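Local atomic coordinates of Xaa-Pro dipeptidase (Pyrococcus horikoshii, PDB entry 1WY2), a protein that probably hydrolyses dipeptides that carry a C-terminal proline after a nonpolar residue, as a homodimeric metallopeptidase of the M24B family. Residues 20-25 with 46-51; 53-58 with 71-76. All coordinates share one frame; numbering follows the deposited sequence.

Contact 1: residues 20-25 with 46-51; sequences IDAVLI and LITGES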
ATOM      1  N   ILE A  20      -6.017 -23.362  20.811  1.00 26.20           N
ATOM      2  CA  ILE A  20      -6.755 -22.533  19.866  1.00 24.66           C
ATOM      3  C   ILE A  20      -7.632 -23.454  19.025  1.00 24.44           C
ATOM      4  O   ILE A  20      -7.167 -24.481  18.536  1.00 23.83           O
ATOM      5  CB  ILE A  20      -5.797 -21.750  18.943  1.00 24.00           C
ATOM      6  CG1 ILE A  20      -4.982 -20.754  19.773  1.00 24.06           C
ATOM      7  CG2 ILE A  20      -6.591 -21.046  17.854  1.00 21.98           C
ATOM      8  CD1 ILE A  20      -3.899 -20.034  18.991  1.00 24.63           C
ATOM      9  N   ASP A  21      -8.899 -23.085  18.858  1.00 24.67           N
ATOM     10  CA  ASP A  21      -9.837 -23.908  18.102  1.00 26.06           C
ATOM     11  C   ASP A  21      -9.772 -23.745  16.588  1.00 25.53           C
ATOM     12  O   ASP A  21      -9.985 -24.705  15.845  1.00 25.97           O
ATOM     13  CB  ASP A  21     -11.260 -23.643  18.598  1.00 28.79           C
ATOM     14  CG  ASP A  21     -11.419 -23.949  20.073  1.00 31.21           C
ATOM     15  OD1 ASP A  21     -11.182 -25.113  20.461  1.00 31.27           O
ATOM     16  OD2 ASP A  21     -11.767 -23.030  20.846  1.00 33.22           O
ATOM     17  N   ALA A  22      -9.486 -22.533  16.129  1.00 23.36           N
ATOM     18  CA  ALA A  22      -9.393 -22.266  14.700  1.00 21.97           C
ATOM     19  C   ALA A  22      -8.523 -21.041  14.463  1.00 21.06           C
ATOM     20  O   ALA A  22      -8.332 -20.224  15.362  1.00 21.04           O
ATOM     21  CB  ALA A  22     -10.780 -22.036  14.118  1.00 22.61           C
ATOM     22  N   VAL A  23      -7.989 -20.927  13.253  1.00 20.07           N
ATOM     23  CA  VAL A  23      -7.153 -19.792  12.897  1.00 20.13           C
ATOM     24  C   VAL A  23      -7.670 -19.104  11.643  1.00 20.34           C
ATOM     25  O   VAL A  23      -8.072 -19.756  10.678  1.00 20.75           O
ATOM     26  CB  VAL A  23      -5.686 -20.223  12.665  1.00 17.84           C
ATOM     27  CG1 VAL A  23      -4.901 -19.096  11.986  1.00 19.84           C
ATOM     28  CG2 VAL A  23      -5.044 -20.574  13.994  1.00 19.68           C
ATOM     29  N   LEU A  24      -7.667 -17.775  11.671  1.00 19.54           N
ATOM     30  CA  LEU A  24      -8.116 -16.978  10.541  1.00 19.82           C
ATOM     31  C   LEU A  24      -6.932 -16.201   9.973  1.00 19.68           C
ATOM     32  O   LEU A  24      -6.265 -15.472  10.701  1.00 20.86           O
ATOM     33  CB  LEU A  24      -9.203 -15.992  10.987  1.00 21.84           C
ATOM     34  CG  LEU A  24      -9.674 -14.988   9.931  1.00 23.49           C
ATOM     35  CD1 LEU A  24     -10.288 -15.728   8.753  1.00 24.94           C
ATOM     36  CD2 LEU A  24     -10.688 -14.031  10.548  1.00 26.08           C
ATOM     37  N   ILE A  25      -6.672 -16.372   8.680  1.00 19.70           N
ATOM     38  CA  ILE A  25      -5.578 -15.674   7.996  1.00 19.64           C
ATOM     39  C   ILE A  25      -6.211 -14.737   6.968  1.00 20.00           C
ATOM     40  O   ILE A  25      -6.933 -15.192   6.078  1.00 20.27           O
ATOM     41  CB  ILE A  25      -4.646 -16.675   7.266  1.00 18.97           C
ATOM     42  CG1 ILE A  25      -4.027 -17.644   8.280  1.00 19.61           C
ATOM     43  CG2 ILE A  25      -3.543 -15.925   6.514  1.00 19.25           C
ATOM     44  CD1 ILE A  25      -3.141 -16.977   9.321  1.00 19.38           C
ATOM     45  N   LEU A  46      -9.582 -20.106   6.699  1.00 18.97           N
ATOM     46  CA  LEU A  46      -9.999 -20.597   8.006  1.00 19.41           C
ATOM     47  C   LEU A  46      -9.402 -21.988   8.176  1.00 18.84           C
ATOM     48  O   LEU A  46      -9.669 -22.888   7.378  1.00 19.42           O
ATOM     49  CB  LEU A  46     -11.526 -20.671   8.105  1.00 20.97           C
ATOM     50  CG  LEU A  46     -12.069 -21.108   9.469  1.00 24.64           C
ATOM     51  CD1 LEU A  46     -11.626 -20.121  10.541  1.00 27.09           C
ATOM     52  CD2 LEU A  46     -13.585 -21.194   9.415  1.00 27.52           C
ATOM     53  N   ILE A  47      -8.589 -22.153   9.212  1.00 18.19           N
ATOM     54  CA  ILE A  47      -7.942 -23.430   9.485  1.00 17.90           C
ATOM     55  C   ILE A  47      -8.476 -24.065  10.764  1.00 18.81           C
ATOM     56  O   ILE A  47      -8.523 -23.419  11.815  1.00 17.86           O
ATOM     57  CB  ILE A  47      -6.411 -23.246   9.631  1.00 18.15           C
ATOM     58  CG1 ILE A  47      -5.822 -22.724   8.318  1.00 17.94           C
ATOM     59  CG2 ILE A  47      -5.756 -24.568  10.014  1.00 19.30           C
ATOM     60  CD1 ILE A  47      -4.383 -22.247   8.429  1.00 19.10           C
ATOM     61  N   THR A  48      -8.899 -25.322  10.661  1.00 18.73           N
ATOM     62  CA  THR A  48      -9.385 -26.066  11.820  1.00 19.80           C
ATOM     63  C   THR A  48      -8.469 -27.278  11.958  1.00 20.07           C
ATOM     64  O   THR A  48      -7.573 -27.474  11.140  1.00 20.42           O
ATOM     65  CB  THR A  48     -10.845 -26.552  11.650  1.00 20.94           C
ATOM     66  OG1 THR A  48     -10.918 -27.510  10.589  1.00 22.38           O
ATOM     67  CG2 THR A  48     -11.759 -25.386  11.347  1.00 22.82           C
ATOM     68  N   GLY A  49      -8.691 -28.093  12.982  1.00 20.15           N
ATOM     69  CA  GLY A  49      -7.835 -29.249  13.184  1.00 22.10           C
ATOM     70  C   GLY A  49      -7.780 -30.258  12.051  1.00 21.50           C
ATOM     71  O   GLY A  49      -6.800 -30.993  11.921  1.00 21.59           O
ATOM     72  N   GLU A  50      -8.814 -30.293  11.217  1.00 20.81           N
ATOM     73  CA  GLU A  50      -8.855 -31.259  10.124  1.00 20.01           C
ATOM     74  C   GLU A  50      -9.183 -30.662   8.761  1.00 19.74           C
ATOM     75  O   GLU A  50      -9.421 -31.401   7.804  1.00 20.07           O
ATOM     76  CB  GLU A  50      -9.879 -32.353  10.451  1.00 20.12           C
ATOM     77  CG  GLU A  50      -9.556 -33.147  11.714  1.00 22.31           C
ATOM     78  CD  GLU A  50     -10.639 -34.160  12.061  1.00 21.56           C
ATOM     79  OE1 GLU A  50     -11.579 -34.333  11.259  1.00 23.75           O
ATOM     80  OE2 GLU A  50     -10.546 -34.786  13.137  1.00 22.56           O
ATOM     81  N   SER A  51      -9.185 -29.334   8.656  1.00 19.30           N
ATOM     82  CA  SER A  51      -9.513 -28.704   7.384  1.00 19.09           C
ATOM     83  C   SER A  51      -8.926 -27.307   7.214  1.00 19.85           C
ATOM     84  O   SER A  51      -8.574 -26.640   8.185  1.00 18.48           O
ATOM     85  CB  SER A  51     -11.032 -28.612   7.222  1.00 21.72           C
ATOM     86  OG  SER A  51     -11.576 -27.598   8.059  1.00 24.11           O
TER
HETATM   87  O   HOH W   1     -10.251 -27.470  15.199  1.00 36.07           O
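The carbonyl oxygen of Val23 is approached by three groups of the opposing strand. Ile47 N donates to Val23 O over 2.9 Å, nearly straight at 169° and in the carbonyl plane. The CA-H of Leu46 adds a weaker C-H...O contact, with its CA 3.4 Å from Val23 O, and Leu46 CD1 closes in to 3.6 Å from that oxygen. The return bond, Val23 N to Ile47 O, is also 2.9 Å long; two reciprocal bonds between the same residues mark Val23 and Ile47 as a hydrogen-bonded antiparallel pair; Leu24 and Leu46, one residue further on, form the non-hydrogen-bonded pair. Ile47 O has a second neighbour in Ala22, whose CA lies 3.2 Å from it.

Side chains alternate between the two faces of the sheet. Val23 and Ile47 share one face and meet at their branch points, CB to CB at 4.3 Å. On the face of Leu24 and Leu46, CG of Leu46 stands anti to its own backbone N (chi1 -177°), a setting that carries CD1 across to within 4.1 Å of Ala22 CB. Where the strands part, a water donates to Asp21 O and accepts from Gly49 N, its oxygen 2.8 Å from Gly49 N, bridging the backbones. The hairpin turn after Thr48 is closed by the backbone bond from Thr48 N to Ser51 O and by a hydrogen bond between the two hydroxyls.

This pairing lies inside the mixed sheet of the N-terminal domain. Helix 6-17 packs Ile11 against both Val23 and Ile47, helix 99-108 meets Leu24 from the other face, and strand 90-93 bonds through Gly92 to the far edge of strand 22-25.

Contact 2: residues 53-58 with 71-76; sequences TLYVPE and PVEKFK
Phe75 lays one face of its ring against the backbone of Val56 and Pro57, a closely packed part of the contact between 53-58 and 71-76. Its CG sits between the backbone N and the carbonyl carbon (chi1 61°), which turns the ring back over the neighbouring strand: Val56 O and Pro57 N lie over that face, Pro57 CA makes a CH-pi contact with it, and Phe75 CZ reaches Pro57 CG at 3.8 Å.

The backbones run parallel, and their bonds alternate as expected. Leu54 N points almost linearly (177°) at Pro71 O, 2.9 Å away; Glu73 N donates to Leu54 O at 2.8 Å; Val56 N returns to Glu73 O at 2.9 Å. Phe75 N to Val56 O stretches to 3.1 Å, and the next link, from Glu58 N to Phe75 O, is weak. Val72 CG1 packs on Val56 CG2 at 3.9 Å on the face that also holds Leu54. On the other face Glu73 runs alongside Tyr55, its CB 3.7 Å from Tyr55 CD2, with carboxylate and ring planes 77° apart.

The solvent end is looser. Glu58 and Lys76 are both exposed, and Glu58 OE2 rests near the aliphatic chain of Lys76 while staying 4.6 Å from its NZ, beyond salt-bridge range.

The two strands and helix 58-67 make a beta-alpha-beta unit. Tyr61 and Ala64 of that helix lie against Val72, and Ala64 also meets Val56; across the sheet, helix 78-85 contributes Ala84 to Tyr55 and Glu80 to Phe75, while strand 44-48 flanks strand 51-57.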
ATOM      1  N   THR A  53      -9.816 -23.941   4.578  1.00 20.24           N
ATOM      2  CA  THR A  53     -10.660 -23.415   3.510  1.00 21.13           C
ATOM      3  C   THR A  53     -10.390 -21.943   3.224  1.00 21.20           C
ATOM      4  O   THR A  53     -10.193 -21.150   4.141  1.00 21.39           O
ATOM      5  CB  THR A  53     -12.155 -23.553   3.876  1.00 22.49           C
ATOM      6  OG1 THR A  53     -12.440 -24.911   4.229  1.00 24.46           O
ATOM      7  CG2 THR A  53     -13.034 -23.148   2.699  1.00 23.39           C
ATOM      8  N   LEU A  54     -10.389 -21.586   1.948  1.00 20.53           N
ATOM      9  CA  LEU A  54     -10.176 -20.200   1.547  1.00 21.40           C
ATOM     10  C   LEU A  54     -11.520 -19.623   1.117  1.00 22.36           C
ATOM     11  O   LEU A  54     -12.096 -20.058   0.122  1.00 23.53           O
ATOM     12  CB  LEU A  54      -9.184 -20.121   0.383  1.00 21.89           C
ATOM     13  CG  LEU A  54      -9.028 -18.742  -0.271  1.00 22.25           C
ATOM     14  CD1 LEU A  54      -8.497 -17.738   0.745  1.00 23.17           C
ATOM     15  CD2 LEU A  54      -8.096 -18.846  -1.463  1.00 23.61           C
ATOM     16  N   TYR A  55     -12.022 -18.657   1.881  1.00 23.21           N
ATOM     17  CA  TYR A  55     -13.295 -18.012   1.563  1.00 24.44           C
ATOM     18  C   TYR A  55     -13.030 -16.706   0.834  1.00 25.83           C
ATOM     19  O   TYR A  55     -12.213 -15.900   1.280  1.00 25.18           O
ATOM     20  CB  TYR A  55     -14.092 -17.715   2.835  1.00 24.99           C
ATOM     21  CG  TYR A  55     -14.518 -18.935   3.608  1.00 26.00           C
ATOM     22  CD1 TYR A  55     -13.655 -19.549   4.516  1.00 26.38           C
ATOM     23  CD2 TYR A  55     -15.790 -19.481   3.432  1.00 26.80           C
ATOM     24  CE1 TYR A  55     -14.051 -20.681   5.231  1.00 26.96           C
ATOM     25  CE2 TYR A  55     -16.194 -20.607   4.139  1.00 27.28           C
ATOM     26  CZ  TYR A  55     -15.323 -21.201   5.037  1.00 27.43           C
ATOM     27  OH  TYR A  55     -15.735 -22.301   5.752  1.00 29.21           O
ATOM     28  N   VAL A  56     -13.718 -16.493  -0.281  1.00 26.83           N
ATOM     29  CA  VAL A  56     -13.531 -15.270  -1.053  1.00 29.86           C
ATOM     30  C   VAL A  56     -14.842 -14.739  -1.618  1.00 33.16           C
ATOM     31  O   VAL A  56     -15.820 -15.477  -1.748  1.00 32.12           O
ATOM     32  CB  VAL A  56     -12.564 -15.497  -2.236  1.00 29.16           C
ATOM     33  CG1 VAL A  56     -11.198 -15.927  -1.726  1.00 28.75           C
ATOM     34  CG2 VAL A  56     -13.132 -16.546  -3.175  1.00 29.65           C
ATOM     35  N   PRO A  57     -14.882 -13.435  -1.939  1.00 35.43           N
ATOM     36  CA  PRO A  57     -16.089 -12.822  -2.501  1.00 37.63           C
ATOM     37  C   PRO A  57     -16.301 -13.383  -3.906  1.00 38.59           C
ATOM     38  O   PRO A  57     -15.369 -13.914  -4.510  1.00 38.03           O
ATOM     39  CB  PRO A  57     -15.740 -11.334  -2.527  1.00 37.40           C
ATOM     40  CG  PRO A  57     -14.773 -11.186  -1.391  1.00 38.04           C
ATOM     41  CD  PRO A  57     -13.896 -12.404  -1.568  1.00 36.69           C
ATOM     42  N   GLU A  58     -17.516 -13.260  -4.429  1.00 40.63           N
ATOM     43  CA  GLU A  58     -17.820 -13.766  -5.764  1.00 42.80           C
ATOM     44  C   GLU A  58     -16.863 -13.238  -6.832  1.00 43.31           C
ATOM     45  O   GLU A  58     -16.455 -13.976  -7.728  1.00 43.55           O
ATOM     46  CB  GLU A  58     -19.259 -13.415  -6.146  1.00 44.82           C
ATOM     47  CG  GLU A  58     -20.304 -14.032  -5.230  1.00 47.94           C
ATOM     48  CD  GLU A  58     -21.723 -13.730  -5.672  1.00 49.63           C
ATOM     49  OE1 GLU A  58     -22.105 -12.540  -5.690  1.00 50.46           O
ATOM     50  OE2 GLU A  58     -22.457 -14.685  -6.004  1.00 51.73           O
ATOM     51  N   PRO A  71      -9.078 -25.906  -0.715  1.00 25.21           N
ATOM     52  CA  PRO A  71     -10.481 -25.737  -1.114  1.00 25.09           C
ATOM     53  C   PRO A  71     -10.963 -24.295  -1.022  1.00 25.89           C
ATOM     54  O   PRO A  71     -10.750 -23.626  -0.011  1.00 24.27           O
ATOM     55  CB  PRO A  71     -11.222 -26.653  -0.148  1.00 25.20           C
ATOM     56  CG  PRO A  71     -10.246 -27.765   0.049  1.00 25.94           C
ATOM     57  CD  PRO A  71      -8.938 -27.029   0.229  1.00 25.62           C
ATOM     58  N   VAL A  72     -11.622 -23.826  -2.080  1.00 26.26           N
ATOM     59  CA  VAL A  72     -12.130 -22.460  -2.120  1.00 27.77           C
ATOM     60  C   VAL A  72     -13.650 -22.414  -2.030  1.00 29.55           C
ATOM     61  O   VAL A  72     -14.345 -23.151  -2.732  1.00 28.66           O
ATOM     62  CB  VAL A  72     -11.703 -21.745  -3.421  1.00 27.90           C
ATOM     63  CG1 VAL A  72     -12.176 -20.296  -3.398  1.00 28.05           C
ATOM     64  CG2 VAL A  72     -10.195 -21.816  -3.587  1.00 29.01           C
ATOM     65  N   GLU A  73     -14.152 -21.551  -1.152  1.00 30.74           N
ATOM     66  CA  GLU A  73     -15.587 -21.358  -0.958  1.00 33.56           C
ATOM     67  C   GLU A  73     -15.898 -19.885  -1.188  1.00 35.12           C
ATOM     68  O   GLU A  73     -15.192 -19.011  -0.684  1.00 33.49           O
ATOM     69  CB  GLU A  73     -15.997 -21.738   0.468  1.00 36.07           C
ATOM     70  CG  GLU A  73     -16.042 -23.231   0.745  1.00 40.06           C
ATOM     71  CD  GLU A  73     -17.179 -23.920   0.020  1.00 43.22           C
ATOM     72  OE1 GLU A  73     -18.341 -23.495   0.203  1.00 45.10           O
ATOM     73  OE2 GLU A  73     -16.916 -24.883  -0.730  1.00 44.73           O
ATOM     74  N   LYS A  74     -16.946 -19.603  -1.952  1.00 37.05           N
ATOM     75  CA  LYS A  74     -17.311 -18.219  -2.217  1.00 40.04           C
ATOM     76  C   LYS A  74     -18.537 -17.821  -1.412  1.00 40.59           C
ATOM     77  O   LYS A  74     -19.353 -18.668  -1.045  1.00 40.40           O
ATOM     78  CB  LYS A  74     -17.578 -18.000  -3.712  1.00 41.73           C
ATOM     79  CG  LYS A  74     -18.788 -18.739  -4.270  1.00 44.90           C
ATOM     80  CD  LYS A  74     -18.549 -20.236  -4.382  1.00 47.58           C
ATOM     81  CE  LYS A  74     -19.719 -20.926  -5.078  1.00 49.49           C
ATOM     82  NZ  LYS A  74     -19.471 -22.381  -5.292  1.00 50.16           N
ATOM     83  N   PHE A  75     -18.651 -16.529  -1.127  1.00 41.49           N
ATOM     84  CA  PHE A  75     -19.783 -16.003  -0.378  1.00 42.79           C
ATOM     85  C   PHE A  75     -20.245 -14.702  -1.021  1.00 43.63           C
ATOM     86  O   PHE A  75     -19.446 -13.975  -1.611  1.00 42.76           O
ATOM     87  CB  PHE A  75     -19.399 -15.776   1.091  1.00 42.25           C
ATOM     88  CG  PHE A  75     -18.283 -14.786   1.292  1.00 41.73           C
ATOM     89  CD1 PHE A  75     -18.525 -13.416   1.224  1.00 41.68           C
ATOM     90  CD2 PHE A  75     -16.988 -15.225   1.552  1.00 41.54           C
ATOM     91  CE1 PHE A  75     -17.494 -12.499   1.412  1.00 41.70           C
ATOM     92  CE2 PHE A  75     -15.951 -14.317   1.742  1.00 41.60           C
ATOM     93  CZ  PHE A  75     -16.205 -12.949   1.672  1.00 42.03           C
ATOM     94  N   LYS A  76     -21.540 -14.421  -0.916  1.00 45.04           N
ATOM     95  CA  LYS A  76     -22.103 -13.209  -1.494  1.00 46.72           C
ATOM     96  C   LYS A  76     -22.096 -12.076  -0.477  1.00 47.34           C
ATOM     97  O   LYS A  76     -21.864 -10.919  -0.823  1.00 48.33           O
ATOM     98  CB  LYS A  76     -23.534 -13.469  -1.970  1.00 47.60           C
ATOM     99  CG  LYS A  76     -23.650 -14.585  -2.995  1.00 49.14           C
ATOM    100  CD  LYS A  76     -25.097 -14.797  -3.417  1.00 50.37           C
ATOM    101  CE  LYS A  76     -25.222 -15.914  -4.440  1.00 50.79           C
ATOM    102  NZ  LYS A  76     -26.641 -16.167  -4.814  1.00 51.86           N
TER

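Overall arrangement
From the N terminus, helix 6-17 leads into strand 22-25, and contact 1 closes a loop of 20 residues that includes helix 28-35 when 46-51 returns antiparallel. The chain then turns directly into strand 51-57, whose partner arrives after helix 58-67, so contact 2 closes a shorter loop of 12 residues. The loops follow in series, neither enclosing nor crossing the other. With centres 15 Å apart, the contacts meet through strands 44-48 and 51-57: Leu46 N lies 2.8 Å from Thr53 O, a probable hydrogen bond, and Leu46 CB packs on Tyr55 CE1. Together they join four consecutive strands of the creatinase/prolidase N-terminal domain, with 72-75 outermost in the sheet within this chain, away from the dinuclear zinc site.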